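Local atomic coordinates of proline iminopeptidase-related protein (Thermus thermophilus, PDB entry 2YYS), a protein that is of unknown function but has an alpha/beta-hydrolase fold and, like its peptidase S33 relatives, may act as a peptidase. Residues L67-P70 / L75-V78; D79-D84 / A106-E111; L170-P175 / M179-L184. One frame throughout, in Å; residues are numbered along the deposited sequence.

Interaction 1 of 3, residues L67-P70 / L75-V78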
# COMPACT_ATOMS: atom_id res chain seq x y z
N LEU A 67 1.84 -12.77 13.39
CA LEU A 67 2.30 -13.10 14.72
C LEU A 67 3.12 -11.95 15.34
O LEU A 67 4.01 -11.36 14.71
CB LEU A 67 3.10 -14.41 14.68
CG LEU A 67 3.52 -15.07 16.01
CD1 LEU A 67 2.32 -15.33 16.91
CD2 LEU A 67 4.25 -16.38 15.75
N GLU A 68 2.77 -11.65 16.59
CA GLU A 68 3.36 -10.55 17.33
C GLU A 68 4.87 -10.76 17.41
O GLU A 68 5.34 -11.85 17.70
CB GLU A 68 2.73 -10.49 18.73
CG GLU A 68 2.95 -9.17 19.47
CD GLU A 68 2.10 -9.05 20.75
OE1 GLU A 68 0.97 -9.59 20.82
OE2 GLU A 68 2.57 -8.38 21.69
N LEU A 69 5.63 -9.71 17.12
CA LEU A 69 7.08 -9.80 17.15
C LEU A 69 7.59 -9.35 18.50
O LEU A 69 6.90 -8.59 19.21
CB LEU A 69 7.70 -8.94 16.04
CG LEU A 69 7.45 -9.44 14.61
CD1 LEU A 69 8.11 -8.51 13.62
CD2 LEU A 69 7.95 -10.85 14.43
N PRO A 70 8.80 -9.79 18.86
CA PRO A 70 9.46 -9.33 20.09
C PRO A 70 9.58 -7.82 20.12
O PRO A 70 9.49 -7.17 19.07
CB PRO A 70 10.86 -9.97 20.02
CG PRO A 70 10.76 -11.11 19.05
CD PRO A 70 9.63 -10.76 18.11
N LEU A 75 13.53 -4.52 14.05
CA LEU A 75 12.85 -5.46 13.17
C LEU A 75 11.99 -4.75 12.13
O LEU A 75 11.62 -5.35 11.14
CB LEU A 75 11.97 -6.41 13.99
CG LEU A 75 12.72 -7.29 14.99
CD1 LEU A 75 11.74 -7.95 15.96
CD2 LEU A 75 13.58 -8.33 14.27
N PHE A 76 11.72 -3.46 12.35
CA PHE A 76 10.76 -2.72 11.56
C PHE A 76 11.43 -1.70 10.65
O PHE A 76 11.60 -0.54 11.02
CB PHE A 76 9.74 -2.08 12.49
CG PHE A 76 8.88 -3.08 13.18
CD1 PHE A 76 7.94 -3.80 12.46
CD2 PHE A 76 9.05 -3.35 14.53
CE1 PHE A 76 7.16 -4.75 13.06
CE2 PHE A 76 8.25 -4.30 15.17
CZ PHE A 76 7.31 -5.01 14.43
N THR A 77 11.84 -2.18 9.47
CA THR A 77 12.47 -1.34 8.46
C THR A 77 11.87 -1.66 7.11
O THR A 77 11.27 -2.72 6.91
CB THR A 77 13.99 -1.60 8.38
OG1 THR A 77 14.24 -2.96 8.02
CG2 THR A 77 14.70 -1.41 9.76
N VAL A 78 12.05 -0.74 6.17
CA VAL A 78 11.66 -0.96 4.78
C VAL A 78 12.38 -2.19 4.22
O VAL A 78 11.75 -3.03 3.58
CB VAL A 78 11.96 0.29 3.92
CG1 VAL A 78 11.80 -0.00 2.43
CG2 VAL A 78 11.03 1.39 4.31

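Interaction 2 of 3, residues D79-D84 / A106-E111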
# COMPACT_ATOMS: atom_id res chain seq x y z
N ASP A 79 13.68 -2.30 4.46
CA ASP A 79 14.47 -3.44 4.00
C ASP A 79 13.87 -4.77 4.44
O ASP A 79 13.80 -5.71 3.67
CB ASP A 79 15.93 -3.35 4.50
CG ASP A 79 16.75 -2.25 3.79
OD1 ASP A 79 16.29 -1.66 2.79
OD2 ASP A 79 17.89 -1.92 4.19
N ALA A 80 13.48 -4.86 5.70
CA ALA A 80 12.90 -6.09 6.24
C ALA A 80 11.58 -6.43 5.54
O ALA A 80 11.33 -7.59 5.23
CB ALA A 80 12.69 -5.98 7.74
N LEU A 81 10.75 -5.42 5.29
CA LEU A 81 9.48 -5.63 4.59
C LEU A 81 9.70 -6.10 3.15
O LEU A 81 8.96 -6.93 2.63
CB LEU A 81 8.64 -4.35 4.59
CG LEU A 81 8.18 -3.80 5.95
CD1 LEU A 81 7.15 -2.66 5.78
CD2 LEU A 81 7.59 -4.87 6.84
N VAL A 82 10.73 -5.56 2.51
CA VAL A 82 11.09 -5.93 1.16
C VAL A 82 11.57 -7.37 1.12
O VAL A 82 11.10 -8.17 0.31
CB VAL A 82 12.17 -4.97 0.63
CG1 VAL A 82 12.83 -5.50 -0.63
CG2 VAL A 82 11.56 -3.60 0.39
N GLU A 83 12.47 -7.70 2.03
CA GLU A 83 13.10 -9.02 2.05
C GLU A 83 12.07 -10.10 2.42
O GLU A 83 12.08 -11.20 1.85
CB GLU A 83 14.29 -9.00 3.01
CG GLU A 83 15.49 -8.25 2.40
CD GLU A 83 16.39 -7.55 3.41
OE1 GLU A 83 17.09 -6.57 3.01
OE2 GLU A 83 16.42 -7.95 4.59
N ASP A 84 11.17 -9.77 3.34
CA ASP A 84 10.06 -10.64 3.70
C ASP A 84 9.24 -11.02 2.48
O ASP A 84 8.79 -12.14 2.36
CB ASP A 84 9.11 -9.94 4.67
CG ASP A 84 9.59 -9.97 6.10
OD1 ASP A 84 10.62 -10.61 6.40
OD2 ASP A 84 8.96 -9.37 6.99
N ALA A 106 3.51 1.14 -1.41
CA ALA A 106 4.23 1.57 -2.61
C ALA A 106 5.74 1.61 -2.42
O ALA A 106 6.46 1.21 -3.31
CB ALA A 106 3.75 2.93 -3.07
N VAL A 107 6.22 2.14 -1.30
CA VAL A 107 7.67 2.19 -1.05
C VAL A 107 8.24 0.79 -1.02
O VAL A 107 9.32 0.54 -1.55
CB VAL A 107 8.03 2.92 0.27
CG1 VAL A 107 9.53 2.82 0.57
CG2 VAL A 107 7.66 4.37 0.17
N VAL A 108 7.51 -0.13 -0.39
CA VAL A 108 7.96 -1.50 -0.31
C VAL A 108 7.99 -2.10 -1.71
O VAL A 108 8.95 -2.74 -2.08
CB VAL A 108 7.08 -2.37 0.63
CG1 VAL A 108 7.60 -3.79 0.69
CG2 VAL A 108 7.04 -1.76 2.05
N ALA A 109 6.94 -1.88 -2.50
CA ALA A 109 6.86 -2.41 -3.86
C ALA A 109 7.98 -1.89 -4.77
O ALA A 109 8.58 -2.64 -5.52
CB ALA A 109 5.52 -2.08 -4.47
N LEU A 110 8.25 -0.59 -4.69
CA LEU A 110 9.31 0.02 -5.48
C LEU A 110 10.69 -0.49 -5.08
O LEU A 110 11.52 -0.73 -5.94
CB LEU A 110 9.25 1.55 -5.37
CG LEU A 110 8.00 2.10 -6.04
CD1 LEU A 110 7.64 3.46 -5.50
CD2 LEU A 110 8.18 2.15 -7.55
N GLU A 111 10.91 -0.70 -3.79
CA GLU A 111 12.16 -1.31 -3.33
C GLU A 111 12.27 -2.78 -3.74
O GLU A 111 13.37 -3.24 -4.07
CB GLU A 111 12.32 -1.16 -1.82
CG GLU A 111 12.84 0.20 -1.43
CD GLU A 111 14.26 0.42 -1.93
OE1 GLU A 111 15.18 -0.23 -1.37
OE2 GLU A 111 14.44 1.19 -2.89
O HOH W 1 14.92 -2.26 0.56

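Interaction 3 of 3, residues L170-P175 / M179-L184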
# COMPACT_ATOMS: atom_id res chain seq x y z
N LEU A 170 -8.56 13.67 5.04
CA LEU A 170 -7.72 13.45 3.86
C LEU A 170 -8.20 12.25 3.04
O LEU A 170 -8.23 12.30 1.82
CB LEU A 170 -6.26 13.26 4.28
CG LEU A 170 -5.62 14.43 5.03
CD1 LEU A 170 -4.16 14.13 5.29
CD2 LEU A 170 -5.75 15.74 4.26
N MET A 171 -8.60 11.19 3.73
CA MET A 171 -8.91 9.91 3.06
C MET A 171 -10.32 9.76 2.47
O MET A 171 -10.50 9.05 1.48
CB MET A 171 -8.68 8.76 4.04
CG MET A 171 -7.21 8.47 4.33
SD MET A 171 -7.06 7.04 5.37
CE MET A 171 -5.32 6.81 5.40
N PHE A 172 -11.31 10.41 3.08
CA PHE A 172 -12.72 10.14 2.79
C PHE A 172 -13.46 11.41 2.37
O PHE A 172 -13.81 12.23 3.21
CB PHE A 172 -13.41 9.51 4.01
CG PHE A 172 -12.84 8.18 4.41
CD1 PHE A 172 -12.98 7.07 3.59
CD2 PHE A 172 -12.13 8.04 5.59
CE1 PHE A 172 -12.44 5.85 3.95
CE2 PHE A 172 -11.58 6.82 5.96
CZ PHE A 172 -11.74 5.73 5.14
N PRO A 173 -13.69 11.58 1.07
CA PRO A 173 -14.46 12.73 0.58
C PRO A 173 -15.92 12.75 1.03
O PRO A 173 -16.47 13.84 1.15
CB PRO A 173 -14.38 12.60 -0.94
CG PRO A 173 -14.05 11.14 -1.20
CD PRO A 173 -13.21 10.72 -0.03
N THR A 174 -16.53 11.58 1.26
CA THR A 174 -17.90 11.48 1.78
C THR A 174 -18.02 10.70 3.08
O THR A 174 -17.34 9.67 3.26
CB THR A 174 -18.82 10.78 0.78
OG1 THR A 174 -18.39 9.42 0.61
CG2 THR A 174 -18.74 11.43 -0.62
N PRO A 175 -18.90 11.14 3.97
CA PRO A 175 -19.22 10.35 5.17
C PRO A 175 -19.64 8.92 4.82
O PRO A 175 -19.27 8.03 5.54
CB PRO A 175 -20.35 11.14 5.85
CG PRO A 175 -20.16 12.58 5.38
CD PRO A 175 -19.62 12.43 3.95
N MET A 179 -17.99 5.54 6.41
CA MET A 179 -18.81 4.62 7.21
C MET A 179 -18.81 3.22 6.61
O MET A 179 -18.78 2.23 7.34
CB MET A 179 -20.25 5.15 7.34
CG MET A 179 -20.44 5.99 8.61
SD MET A 179 -21.84 7.14 8.44
CE MET A 179 -23.10 6.34 9.51
N ALA A 180 -18.80 3.14 5.29
CA ALA A 180 -18.64 1.85 4.63
C ALA A 180 -17.28 1.22 4.97
O ALA A 180 -17.19 0.00 5.23
CB ALA A 180 -18.81 2.00 3.13
N TYR A 181 -16.23 2.04 5.02
CA TYR A 181 -14.91 1.54 5.36
C TYR A 181 -14.89 1.05 6.80
O TYR A 181 -14.41 -0.05 7.09
CB TYR A 181 -13.82 2.59 5.13
CG TYR A 181 -12.54 2.16 5.77
CD1 TYR A 181 -11.68 1.31 5.09
CD2 TYR A 181 -12.21 2.55 7.07
CE1 TYR A 181 -10.52 0.88 5.66
CE2 TYR A 181 -11.04 2.11 7.67
CZ TYR A 181 -10.20 1.27 6.95
OH TYR A 181 -9.04 0.80 7.50
N GLU A 182 -15.41 1.85 7.71
CA GLU A 182 -15.31 1.55 9.13
C GLU A 182 -16.11 0.30 9.49
O GLU A 182 -15.65 -0.53 10.27
CB GLU A 182 -15.75 2.75 9.97
CG GLU A 182 -14.72 3.87 9.97
CD GLU A 182 -15.11 5.04 10.85
OE1 GLU A 182 -15.97 4.87 11.75
OE2 GLU A 182 -14.55 6.14 10.66
N TRP A 183 -17.27 0.13 8.87
CA TRP A 183 -18.10 -1.04 9.12
C TRP A 183 -17.39 -2.31 8.64
O TRP A 183 -17.40 -3.32 9.31
CB TRP A 183 -19.47 -0.89 8.46
CG TRP A 183 -20.45 -1.88 8.97
CD1 TRP A 183 -20.74 -3.11 8.45
CD2 TRP A 183 -21.27 -1.74 10.14
NE1 TRP A 183 -21.70 -3.73 9.21
CE2 TRP A 183 -22.04 -2.92 10.25
CE3 TRP A 183 -21.44 -0.73 11.10
CZ2 TRP A 183 -22.96 -3.12 11.29
CZ3 TRP A 183 -22.35 -0.93 12.14
CH2 TRP A 183 -23.10 -2.12 12.22
N LEU A 184 -16.77 -2.23 7.47
CA LEU A 184 -16.05 -3.35 6.90
C LEU A 184 -14.82 -3.69 7.75
O LEU A 184 -14.60 -4.85 8.09
CB LEU A 184 -15.66 -3.02 5.46
CG LEU A 184 -14.96 -4.08 4.61
CD1 LEU A 184 -15.80 -5.36 4.48
CD2 LEU A 184 -14.65 -3.50 3.24

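Interaction 1 of 3, residues L67-P70 / L75-V78
L69 drives one methyl group, CD1, against the outer end of the F76 ring, with L69 CD1 lying 3.7 Å from F76 CZ and only slightly farther from CE1. This is the tight part of the contact. The branch comes in at a slant, neither squarely over the ring nor squarely at its rim. It gets there because L69 CG stands anti to its own carbonyl carbon (chi1 -68°), which carries the isobutyl group across the gap between two backbones whose CA atoms, L69 to L75, are never closer than 8.2 Å. F76 is the buried residue of the group. One of its faces is overlaid near the rim by CB of its neighbour, L75 CB standing 4.3 Å above the F76 ring plane, while P196, A199 and F200 of helix 195-202 also touch the F76 side chain.

The looser part lies toward the exposed P70. Here L75 reaches the opposite segment chiefly through CD1, which rests 4.1 Å from P70 CD and 3.9 Å from the carbonyl oxygen P70 O; the two side chains run at about a right angle. L69 CB is 4.2 Å from the same methyl group, L75 CD1. All of this is van der Waals packing, and P70 remains exposed at its edge.

Polar anchors lie just beyond the contact. R61 NH2 bonds to L75 O, N203 ND2 bonds to F76 O, and T77 OG1 caps the backbone N of A80 at the start of helix 78-91. The arrangement is a folded connection in a beta-alpha-beta crossover of the alpha/beta-hydrolase sheet, leading from strand 54-58 into helix 78-91, with F76 packed against helix 195-202, which lies between strands 119-125 and 221-226.

Interaction 2 of 3, residues D79-D84 / A106-E111
V82 and E111 meet where two helices of the alpha/beta-hydrolase fold, 78-91 and 105-115, pack beside each other. The short segment axes approach to 9.0 Å and cross at -62°, with V82 and V108 at the centre. L81 CD1 touches V108 CG2 at 3.8 Å, the two side chains set about perpendicular. V108 CG1 lies against the backbone carbonyl of L81, 3.9 Å from L81 O, and also reaches V82 CG2 at 4.0 Å. The V108 side chain thus touches helix 78-91 with one part and L31 of strand 27-31 with another.

E111 can be followed outward atom by atom. Its CB is pressed against V82 CG2 at 3.4 Å, a snug carbon-carbon contact. CG packs on CG1 of V78, one residue before the segment of the partner helix. At CD the chain has already turned, since chi2 is bent to -66° and leads it away from the V82/V108 centre, toward the end where D79 sits. OE2 is taken by a salt bridge with R114 NE and a hydrogen bond from Y210 OH, which would probably favour the charged form inside a buried setting. OE1 faces D79, another acid, and the mutual repulsion is presumably eased by a shared water: it donates one hydrogen to D79 OD1 at 2.7 Å and the other to E111 OE1 at 2.8 Å.

Interaction 3 of 3, residues L170-P175 / M179-L184
F172 and Y181 press their aromatic side chains together at the turn between helix 163-171 and helix 175-187. F172 leads with its far end: F172 CZ is 3.7 Å from Y181 CG, while F172 CE1 is 3.7 Å from Y181 CB. The phenyl tip therefore rests on the CB-CG root of the tyrosine and on the adjoining CD2 side of its ring. The rings are inclined at 40°, with centroids 5.5 Å apart, and the pair packs obliquely. Y181 offers this root because its CG is anti to the backbone N (chi1 167°), which directs the ring outward from the helix and leaves CB and CG to meet F172.

Beside the rings, the backbone makes the polar link. M179 N donates to P175 O at 2.9 Å, with a nearly straight N-H...O angle of 160°, forming the first turn of helix 175-187. M179 CB lies 3.5 Å from the same oxygen, P175 O, at the exposed edge.

In the next shell, M171 CB sits 3.8 Å above one face of the F172 ring, offset to its rim. T174 OG1 caps G177 N at the start of helix 175-187. Y181 is met farther out by the ring of Y256 and by V41 of helix 40-46, and E182 ties K164 and R178 by salt bridges through OE2. The whole is a helix-loop-helix turn at the surface, bridged by an aromatic pair, in the helical cap inserted between strands 119-125 and 221-226, as in other alpha/beta hydrolases of the S33 family.

In the fold
Interactions 1 and 2 follow one another along the same crossover: the loop through residues 67-77 runs into helix 78-91, and the two contacts touch where L75 O meets A80 CB and where V78 packs on V107. Interaction 2 is the buried one, aliphatic against the sheet and finished by bridged acids at its border. Interaction 1 is only partly buried and wholly apolar across its segments. Interaction 3 lies apart, its centre about 27 Å from that of interaction 2 and across the chain's centre. It is a surface contact within the cap, where aromatic packing is joined to a helical backbone hydrogen bond.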